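Local coordinates for protein restriction endonuclease S subunits (Thermoanaerobacter tengcongensis, PDB 3OKG) that probably binds DNA as the specificity (S) subunit of a type I restriction-modification methyltransferase composed of M and S polypeptides, at residues G25-C35 with V164-P173; L257-F266 with A306-A314. One frame throughout, in Å; residues are numbered along the deposited sequence.

Interaction 1 of 2, residues G25-C35 with V164-P173; sequences GWRWVRLGEVC and VYNTLIPLPP
P172 lies over one face of the W26 indole, its CG 3.6 Å from the centroid of the six-membered ring and almost on the ring normal, a CH-pi contact at one end of a two-stranded antiparallel sheet. Strands 27-30 and 168-171 form this sheet within the first DNA specificity domain, joining segments with 128 residues between them. A second proline-tryptophan pair follows: P170 CB stands 4.2 Å from the centroid of the W28 six-membered ring, over its face, while I169 N lies in the ring plane at its edge. The W28 CG is anti to the carbonyl carbon (chi1 -79°), which brings CE3 and CZ3 up against the I169-P170 peptide. On the sheet face bearing V29, I169 and L171, V29 CG2 meets I169 CG1 at 3.5 Å, and I169 CD1 also touches L31 CD1 and V34 CG2. L171 CD2 packs against V34 CG1. The hydrogen-bonded pairs R27-L171 and V29-I169 each exchange two bonds; the shortest, L171 N to R27 O at 2.7 Å, is bent (139° at the hydrogen). Past the strands, L31 N reaches T167 O at 2.8 Å, and G32 N uses an in-plane lone pair of Y165 O. Further out, helix 130-137 covers L31, I169, P170 and P172 through L133, L136 and F132, and I180 of helix 174-216 backs W26 and P172. Y20 O takes W28 NE1, and the two rings meet edge-to-face. The turn into strand 168-171 is pinned by T167 OG1, which donates to V164 O at 2.9 Å; that oxygen also accepts T167 N.

Interaction 2 of 2, residues L257-F266 with A306-A314; sequences LPFFQGKADF and ACCIGRGLA
C308 O has two neighbours on the adjoining strand: F260 N donates a hydrogen bond to it at 2.9 Å, nearly straight (165° at the hydrogen), and F259 CA adds a weaker CA-H...O contact at 3.3 Å. F260 O is used in the same way, accepting G310 N at 3.0 Å beside the CA-H of I309, and P258 O takes C308 N. These bonds zip strand 257-260 to strand 307-309 in parallel register, F259 beside C308 and F260 beside I309. Each cysteine of the second strand offers its sulfur to the edge of a phenylalanine ring, in the ring plane. C308 SG meets F259 CD1 at 3.8 Å; C307 SG meets F260 CE2 at 3.6 Å. In C307 the sulfur lies between the backbone N and the carbonyl carbon (chi1 60°), which swings it to the F260 ring edge; CB, placed by the backbone, also touches CE2. The pair lies inside a mixed sheet in the second DNA specificity domain, with strand 276-277 next to 257-260 and strand 283-284 next to 307-309. Beyond C308 the F259 ring runs on alongside the G310 backbone, CE1 and CZ nearest to it, and the Y250 ring meets F259 at about 45°. G310 opens a type I turn that runs to L313, in which G312 N bonds to Q261 O at 3.0 Å and the two glycines G262 and G312 bring their CA atoms together. L313 CD1 comes back to F260 CB at 3.9 Å. Segment 257-266 is held in its own bend after the strand by D265 OD2, which G262 N meets from above the carboxylate plane at 3.2 Å.

How the interactions relate
Interactions 1 and 2 lie on opposite sides of the chain's centre, one in each DNA specificity domain, with centres 65 Å apart and nearest atoms about 49 Å apart; they share no element. Interaction 1 is an antiparallel pair forming a small sheet by itself, partly buried and leaning on helices 130-137 and 174-216. Interaction 2 is a parallel pair, mostly buried, with a further strand beside each partner. Their chemistry differs accordingly: prolines over tryptophan faces and aliphatic branches in residues 25-35 with 164-173, against cysteine sulfurs at phenylalanine edges and closely approaching glycines in residues 257-266 with 306-314. Interaction 1 joins segments far apart in sequence, interaction 2 segments with only 39 residues between them.

Interaction 1 of 2, residues G25-C35 with V164-P173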
loop_
_atom_site.group_PDB
_atom_site.type_symbol
_atom_site.label_atom_id
_atom_site.label_comp_id
_atom_site.label_asym_id
_atom_site.label_seq_id
_atom_site.Cartn_x
_atom_site.Cartn_y
_atom_site.Cartn_z
ATOM N N GLY A 25 -5.029 -9.258 -39.173
ATOM C CA GLY A 25 -5.145 -7.869 -39.572
ATOM C C GLY A 25 -4.213 -6.922 -38.831
ATOM O O GLY A 25 -3.948 -5.825 -39.307
ATOM N N TRP A 26 -3.730 -7.326 -37.657
ATOM C CA TRP A 26 -2.707 -6.528 -36.975
ATOM C C TRP A 26 -1.352 -6.773 -37.628
ATOM O O TRP A 26 -1.155 -7.787 -38.288
ATOM C CB TRP A 26 -2.610 -6.943 -35.524
ATOM C CG TRP A 26 -3.782 -6.702 -34.651
ATOM C CD1 TRP A 26 -5.109 -6.729 -34.988
ATOM C CD2 TRP A 26 -3.725 -6.490 -33.247
ATOM N NE1 TRP A 26 -5.874 -6.517 -33.873
ATOM C CE2 TRP A 26 -5.042 -6.372 -32.786
ATOM C CE3 TRP A 26 -2.663 -6.362 -32.328
ATOM C CZ2 TRP A 26 -5.348 -6.125 -31.448
ATOM C CZ3 TRP A 26 -2.974 -6.140 -30.986
ATOM C CH2 TRP A 26 -4.303 -6.020 -30.561
ATOM N N ARG A 27 -0.407 -5.859 -37.442
ATOM C CA ARG A 27 0.950 -6.086 -37.925
ATOM C C ARG A 27 2.015 -5.589 -36.949
ATOM O O ARG A 27 1.752 -4.715 -36.112
ATOM C CB ARG A 27 1.145 -5.400 -39.291
ATOM C CG ARG A 27 0.654 -3.968 -39.297
ATOM C CD ARG A 27 0.454 -3.411 -40.701
ATOM N NE ARG A 27 1.749 -3.111 -41.251
ATOM C CZ ARG A 27 2.220 -1.893 -41.472
ATOM N NH1 ARG A 27 1.477 -0.819 -41.240
ATOM N NH2 ARG A 27 3.446 -1.768 -41.944
ATOM N N TRP A 28 3.218 -6.141 -37.068
ATOM C CA TRP A 28 4.357 -5.698 -36.256
ATOM C C TRP A 28 5.172 -4.649 -37.003
ATOM O O TRP A 28 5.552 -4.875 -38.148
ATOM C CB TRP A 28 5.281 -6.876 -35.931
ATOM C CG TRP A 28 4.796 -7.745 -34.830
ATOM C CD1 TRP A 28 4.255 -9.008 -34.950
ATOM C CD2 TRP A 28 4.795 -7.437 -33.431
ATOM N NE1 TRP A 28 3.925 -9.493 -33.712
ATOM C CE2 TRP A 28 4.244 -8.551 -32.760
ATOM C CE3 TRP A 28 5.194 -6.315 -32.679
ATOM C CZ2 TRP A 28 4.080 -8.582 -31.373
ATOM C CZ3 TRP A 28 5.043 -6.350 -31.297
ATOM C CH2 TRP A 28 4.500 -7.490 -30.655
ATOM N N VAL A 29 5.448 -3.516 -36.350
ATOM C CA VAL A 29 6.303 -2.477 -36.920
ATOM C C VAL A 29 7.234 -1.902 -35.857
ATOM O O VAL A 29 6.992 -2.074 -34.665
ATOM C CB VAL A 29 5.460 -1.320 -37.464
ATOM C CG1 VAL A 29 4.559 -1.825 -38.535
ATOM C CG2 VAL A 29 4.641 -0.634 -36.310
ATOM N N ARG A 30 8.298 -1.216 -36.278
ATOM C CA ARG A 30 9.053 -0.406 -35.323
ATOM C C ARG A 30 8.215 0.846 -35.038
ATOM O O ARG A 30 7.542 1.351 -35.926
ATOM C CB ARG A 30 10.437 -0.028 -35.877
ATOM C CG ARG A 30 11.465 -1.211 -35.946
ATOM C CD ARG A 30 12.786 -0.787 -36.636
ATOM N NE ARG A 30 12.487 -0.133 -37.909
ATOM C CZ ARG A 30 12.136 -0.775 -39.020
ATOM N NH1 ARG A 30 12.089 -2.104 -39.054
ATOM N NH2 ARG A 30 11.847 -0.079 -40.112
ATOM N N LEU A 31 8.272 1.339 -33.808
ATOM C CA LEU A 31 7.489 2.512 -33.423
ATOM C C LEU A 31 7.736 3.632 -34.438
ATOM O O LEU A 31 6.803 4.290 -34.907
ATOM C CB LEU A 31 7.920 2.959 -32.029
ATOM C CG LEU A 31 7.282 4.216 -31.445
ATOM C CD1 LEU A 31 5.767 4.060 -31.441
ATOM C CD2 LEU A 31 7.851 4.408 -30.026
ATOM N N GLY A 32 9.001 3.848 -34.774
ATOM C CA GLY A 32 9.391 4.933 -35.667
ATOM C C GLY A 32 8.675 4.912 -37.016
ATOM O O GLY A 32 8.496 5.947 -37.656
ATOM N N GLU A 33 8.252 3.730 -37.450
ATOM C CA GLU A 33 7.597 3.597 -38.742
ATOM C C GLU A 33 6.245 4.288 -38.761
ATOM O O GLU A 33 5.737 4.618 -39.817
ATOM C CB GLU A 33 7.397 2.111 -39.095
ATOM C CG GLU A 33 8.685 1.313 -39.335
ATOM C CD GLU A 33 8.354 -0.091 -39.865
ATOM O OE1 GLU A 33 7.961 -0.201 -41.031
ATOM O OE2 GLU A 33 8.415 -1.056 -39.092
ATOM N N VAL A 34 5.636 4.461 -37.593
ATOM C CA VAL A 34 4.352 5.166 -37.528
ATOM C C VAL A 34 4.496 6.530 -36.821
ATOM O O VAL A 34 3.523 7.094 -36.344
ATOM C CB VAL A 34 3.250 4.275 -36.893
ATOM C CG1 VAL A 34 3.107 2.992 -37.678
ATOM C CG2 VAL A 34 3.580 3.964 -35.426
ATOM N N CYS A 35 5.708 7.087 -36.829
ATOM C CA CYS A 35 5.948 8.418 -36.279
ATOM C C CYS A 35 6.326 9.416 -37.370
ATOM O O CYS A 35 6.757 9.026 -38.459
ATOM C CB CYS A 35 7.098 8.375 -35.262
ATOM S SG CYS A 35 6.678 7.487 -33.738
ATOM N N VAL A 164 14.331 4.189 -28.691
ATOM C CA VAL A 164 12.880 4.118 -28.494
ATOM C C VAL A 164 12.149 3.928 -29.836
ATOM O O VAL A 164 11.271 3.065 -29.967
ATOM C CB VAL A 164 12.375 5.369 -27.742
ATOM C CG1 VAL A 164 10.828 5.333 -27.558
ATOM C CG2 VAL A 164 13.103 5.509 -26.366
ATOM N N TYR A 165 12.514 4.714 -30.840
ATOM C CA TYR A 165 11.858 4.602 -32.140
ATOM C C TYR A 165 12.067 3.202 -32.738
ATOM O O TYR A 165 11.263 2.746 -33.537
ATOM C CB TYR A 165 12.369 5.646 -33.136
ATOM C CG TYR A 165 12.089 7.090 -32.766
ATOM C CD1 TYR A 165 10.804 7.502 -32.366
ATOM C CD2 TYR A 165 13.081 8.044 -32.863
ATOM C CE1 TYR A 165 10.545 8.849 -32.036
ATOM C CE2 TYR A 165 12.834 9.377 -32.561
ATOM C CZ TYR A 165 11.562 9.777 -32.153
ATOM O OH TYR A 165 11.348 11.111 -31.823
ATOM N N ASN A 166 13.136 2.522 -32.335
ATOM C CA ASN A 166 13.439 1.206 -32.905
ATOM C C ASN A 166 12.677 0.052 -32.278
ATOM O O ASN A 166 12.712 -1.080 -32.783
ATOM C CB ASN A 166 14.956 0.932 -32.835
ATOM C CG ASN A 166 15.719 1.704 -33.888
ATOM O OD1 ASN A 166 15.143 2.124 -34.896
ATOM N ND2 ASN A 166 17.027 1.897 -33.668
ATOM N N THR A 167 11.978 0.318 -31.178
ATOM C CA THR A 167 11.288 -0.769 -30.493
ATOM C C THR A 167 10.166 -1.290 -31.378
ATOM O O THR A 167 9.610 -0.538 -32.171
ATOM C CB THR A 167 10.741 -0.356 -29.078
ATOM O OG1 THR A 167 9.758 0.680 -29.213
ATOM C CG2 THR A 167 11.885 0.091 -28.128
ATOM N N LEU A 168 9.840 -2.577 -31.243
ATOM C CA LEU A 168 8.729 -3.175 -31.980
ATOM C C LEU A 168 7.406 -2.995 -31.258
ATOM O O LEU A 168 7.348 -3.162 -30.048
ATOM C CB LEU A 168 8.949 -4.693 -32.130
ATOM C CG LEU A 168 10.091 -5.104 -33.045
ATOM C CD1 LEU A 168 10.134 -6.665 -33.203
ATOM C CD2 LEU A 168 9.923 -4.418 -34.393
ATOM N N ILE A 169 6.336 -2.727 -32.013
ATOM C CA ILE A 169 5.010 -2.555 -31.438
ATOM C C ILE A 169 3.963 -3.297 -32.281
ATOM O O ILE A 169 4.093 -3.362 -33.487
ATOM C CB ILE A 169 4.609 -1.039 -31.381
ATOM C CG1 ILE A 169 4.582 -0.407 -32.777
ATOM C CG2 ILE A 169 5.546 -0.275 -30.414
ATOM C CD1 ILE A 169 3.622 0.868 -32.904
ATOM N N PRO A 170 2.926 -3.845 -31.630
ATOM C CA PRO A 170 1.822 -4.470 -32.344
ATOM C C PRO A 170 0.892 -3.367 -32.831
ATOM O O PRO A 170 0.553 -2.453 -32.065
ATOM C CB PRO A 170 1.105 -5.271 -31.255
ATOM C CG PRO A 170 1.505 -4.677 -29.977
ATOM C CD PRO A 170 2.620 -3.696 -30.205
ATOM N N LEU A 171 0.472 -3.454 -34.082
ATOM C CA LEU A 171 -0.324 -2.381 -34.666
ATOM C C LEU A 171 -1.649 -2.865 -35.263
ATOM O O LEU A 171 -1.669 -3.345 -36.392
ATOM C CB LEU A 171 0.508 -1.684 -35.728
ATOM C CG LEU A 171 -0.092 -0.375 -36.271
ATOM C CD1 LEU A 171 0.129 0.727 -35.279
ATOM C CD2 LEU A 171 0.577 -0.014 -37.589
ATOM N N PRO A 172 -2.740 -2.746 -34.506
ATOM C CA PRO A 172 -4.069 -3.032 -35.062
ATOM C C PRO A 172 -4.452 -1.986 -36.099
ATOM O O PRO A 172 -3.781 -0.948 -36.199
ATOM C CB PRO A 172 -5.002 -2.860 -33.868
ATOM C CG PRO A 172 -4.082 -2.732 -32.631
ATOM C CD PRO A 172 -2.827 -2.146 -33.165
ATOM N N PRO A 173 -5.542 -2.231 -36.843
ATOM C CA PRO A 173 -6.155 -1.144 -37.626
ATOM C C PRO A 173 -6.541 0.004 -36.724
ATOM O O PRO A 173 -6.827 -0.196 -35.523
ATOM C CB PRO A 173 -7.440 -1.781 -38.191
ATOM C CG PRO A 173 -7.172 -3.246 -38.198
ATOM C CD PRO A 173 -6.250 -3.512 -37.005
#

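Interaction 2 of 2, residues L257-F266 with A306-A314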
loop_
_atom_site.group_PDB
_atom_site.type_symbol
_atom_site.label_atom_id
_atom_site.label_comp_id
_atom_site.label_asym_id
_atom_site.label_seq_id
_atom_site.Cartn_x
_atom_site.Cartn_y
_atom_site.Cartn_z
ATOM N N LEU A 257 12.281 -21.198 30.995
ATOM C CA LEU A 257 11.141 -20.749 30.199
ATOM C C LEU A 257 11.469 -19.448 29.492
ATOM O O LEU A 257 12.259 -18.648 30.006
ATOM C CB LEU A 257 9.912 -20.527 31.100
ATOM C CG LEU A 257 9.232 -21.748 31.714
ATOM C CD1 LEU A 257 8.103 -21.303 32.628
ATOM C CD2 LEU A 257 8.721 -22.689 30.627
ATOM N N PRO A 258 10.846 -19.211 28.321
ATOM C CA PRO A 258 11.073 -17.920 27.658
ATOM C C PRO A 258 10.731 -16.795 28.614
ATOM O O PRO A 258 9.837 -16.951 29.451
ATOM C CB PRO A 258 10.102 -17.952 26.470
ATOM C CG PRO A 258 9.878 -19.421 26.211
ATOM C CD PRO A 258 9.949 -20.094 27.556
ATOM N N PHE A 259 11.430 -15.675 28.501
ATOM C CA PHE A 259 11.227 -14.578 29.433
ATOM C C PHE A 259 10.891 -13.323 28.664
ATOM O O PHE A 259 11.583 -12.965 27.703
ATOM C CB PHE A 259 12.471 -14.349 30.308
ATOM C CG PHE A 259 12.421 -13.074 31.116
ATOM C CD1 PHE A 259 11.790 -13.042 32.348
ATOM C CD2 PHE A 259 13.010 -11.913 30.641
ATOM C CE1 PHE A 259 11.746 -11.864 33.091
ATOM C CE2 PHE A 259 12.971 -10.734 31.365
ATOM C CZ PHE A 259 12.336 -10.710 32.601
ATOM N N PHE A 260 9.821 -12.655 29.083
ATOM C CA PHE A 260 9.423 -11.416 28.434
ATOM C C PHE A 260 9.401 -10.273 29.436
ATOM O O PHE A 260 8.616 -10.268 30.396
ATOM C CB PHE A 260 8.062 -11.583 27.734
ATOM C CG PHE A 260 7.977 -12.805 26.856
ATOM C CD1 PHE A 260 8.740 -12.900 25.699
ATOM C CD2 PHE A 260 7.138 -13.860 27.185
ATOM C CE1 PHE A 260 8.665 -14.020 24.896
ATOM C CE2 PHE A 260 7.052 -14.994 26.380
ATOM C CZ PHE A 260 7.820 -15.072 25.232
ATOM N N GLN A 261 10.281 -9.309 29.202
ATOM C CA GLN A 261 10.499 -8.219 30.131
ATOM C C GLN A 261 9.324 -7.269 30.134
ATOM O O GLN A 261 8.864 -6.837 31.193
ATOM C CB GLN A 261 11.772 -7.448 29.762
ATOM C CG GLN A 261 11.851 -6.065 30.378
ATOM C CD GLN A 261 12.010 -6.122 31.882
ATOM O OE1 GLN A 261 12.475 -7.123 32.427
ATOM N NE2 GLN A 261 11.619 -5.049 32.564
ATOM N N GLY A 262 8.844 -6.933 28.944
ATOM C CA GLY A 262 7.879 -5.866 28.812
ATOM C C GLY A 262 7.224 -5.777 27.450
ATOM O O GLY A 262 7.264 -6.730 26.663
ATOM N N LYS A 263 6.594 -4.633 27.198
ATOM C CA LYS A 263 5.840 -4.422 25.963
ATOM C C LYS A 263 6.707 -4.688 24.724
ATOM O O LYS A 263 6.243 -5.282 23.738
ATOM C CB LYS A 263 5.259 -3.007 25.934
ATOM C CG LYS A 263 4.676 -2.605 24.587
ATOM C CD LYS A 263 3.797 -1.371 24.708
ATOM C CE LYS A 263 3.531 -0.740 23.342
ATOM N NZ LYS A 263 2.977 -1.715 22.358
ATOM N N ALA A 264 7.972 -4.276 24.797
ATOM C CA ALA A 264 8.915 -4.491 23.700
ATOM C C ALA A 264 8.977 -5.951 23.267
ATOM O O ALA A 264 9.228 -6.243 22.097
ATOM C CB ALA A 264 10.308 -3.985 24.079
ATOM N N ASP A 265 8.732 -6.858 24.207
ATOM C CA ASP A 265 8.796 -8.291 23.931
ATOM C C ASP A 265 7.435 -8.889 23.572
ATOM O O ASP A 265 7.146 -10.037 23.914
ATOM C CB ASP A 265 9.398 -9.038 25.124
ATOM C CG ASP A 265 10.661 -8.381 25.645
ATOM O OD1 ASP A 265 11.749 -8.974 25.488
ATOM O OD2 ASP A 265 10.566 -7.273 26.213
ATOM N N PHE A 266 6.609 -8.112 22.881
ATOM C CA PHE A 266 5.306 -8.588 22.428
ATOM C C PHE A 266 5.268 -8.608 20.905
ATOM O O PHE A 266 5.947 -7.811 20.255
ATOM C CB PHE A 266 4.188 -7.697 22.972
ATOM C CG PHE A 266 3.816 -7.993 24.396
ATOM C CD1 PHE A 266 4.411 -9.041 25.078
ATOM C CD2 PHE A 266 2.869 -7.224 25.053
ATOM C CE1 PHE A 266 4.069 -9.317 26.389
ATOM C CE2 PHE A 266 2.525 -7.495 26.364
ATOM C CZ PHE A 266 3.125 -8.542 27.032
ATOM N N ALA A 306 3.983 -21.670 27.974
ATOM C CA ALA A 306 4.443 -21.417 29.331
ATOM C C ALA A 306 5.644 -20.475 29.221
ATOM O O ALA A 306 6.546 -20.699 28.427
ATOM C CB ALA A 306 4.828 -22.715 30.015
ATOM N N CYS A 307 5.639 -19.406 29.995
ATOM C CA CYS A 307 6.703 -18.418 29.918
ATOM C C CYS A 307 6.771 -17.707 31.253
ATOM O O CYS A 307 6.025 -18.059 32.167
ATOM C CB CYS A 307 6.449 -17.423 28.786
ATOM S SG CYS A 307 4.882 -16.439 28.917
ATOM N N CYS A 308 7.656 -16.719 31.374
ATOM C CA CYS A 308 7.706 -15.887 32.575
ATOM C C CYS A 308 7.917 -14.425 32.215
ATOM O O CYS A 308 8.507 -14.106 31.182
ATOM C CB CYS A 308 8.769 -16.380 33.561
ATOM S SG CYS A 308 10.421 -16.550 32.851
ATOM N N ILE A 309 7.423 -13.546 33.081
ATOM C CA ILE A 309 7.304 -12.131 32.788
ATOM C C ILE A 309 8.006 -11.256 33.817
ATOM O O ILE A 309 8.036 -11.581 35.007
ATOM C CB ILE A 309 5.811 -11.742 32.729
ATOM C CG1 ILE A 309 5.102 -12.126 34.044
ATOM C CG2 ILE A 309 5.140 -12.455 31.544
ATOM C CD1 ILE A 309 3.713 -11.505 34.218
ATOM N N GLY A 310 8.546 -10.134 33.353
ATOM C CA GLY A 310 9.270 -9.219 34.212
ATOM C C GLY A 310 8.515 -7.966 34.603
ATOM O O GLY A 310 7.312 -7.835 34.361
ATOM N N ARG A 311 9.247 -7.049 35.230
ATOM C CA ARG A 311 8.747 -5.749 35.692
ATOM C C ARG A 311 7.647 -5.128 34.847
ATOM O O ARG A 311 6.783 -4.424 35.368
ATOM C CB ARG A 311 9.886 -4.727 35.652
ATOM C CG ARG A 311 10.571 -4.370 36.947
ATOM C CD ARG A 311 11.127 -2.964 36.763
ATOM N NE ARG A 311 12.366 -2.687 37.478
ATOM C CZ ARG A 311 13.106 -1.599 37.272
ATOM N NH1 ARG A 311 12.726 -0.697 36.373
ATOM N NH2 ARG A 311 14.226 -1.411 37.960
ATOM N N GLY A 312 7.732 -5.316 33.534
ATOM C CA GLY A 312 6.933 -4.536 32.606
ATOM C C GLY A 312 5.555 -5.098 32.321
ATOM O O GLY A 312 4.691 -4.393 31.776
ATOM N N LEU A 313 5.358 -6.360 32.686
ATOM C CA LEU A 313 4.131 -7.082 32.359
ATOM C C LEU A 313 3.334 -7.504 33.590
ATOM O O LEU A 313 3.893 -7.683 34.673
ATOM C CB LEU A 313 4.472 -8.340 31.568
ATOM C CG LEU A 313 5.132 -8.101 30.206
ATOM C CD1 LEU A 313 5.348 -9.407 29.499
ATOM C CD2 LEU A 313 4.259 -7.163 29.376
ATOM N N ALA A 314 2.024 -7.648 33.410
ATOM C CA ALA A 314 1.206 -8.472 34.291
ATOM C C ALA A 314 0.602 -9.579 33.416
ATOM O O ALA A 314 0.426 -9.390 32.218
ATOM C CB ALA A 314 0.109 -7.629 34.941
#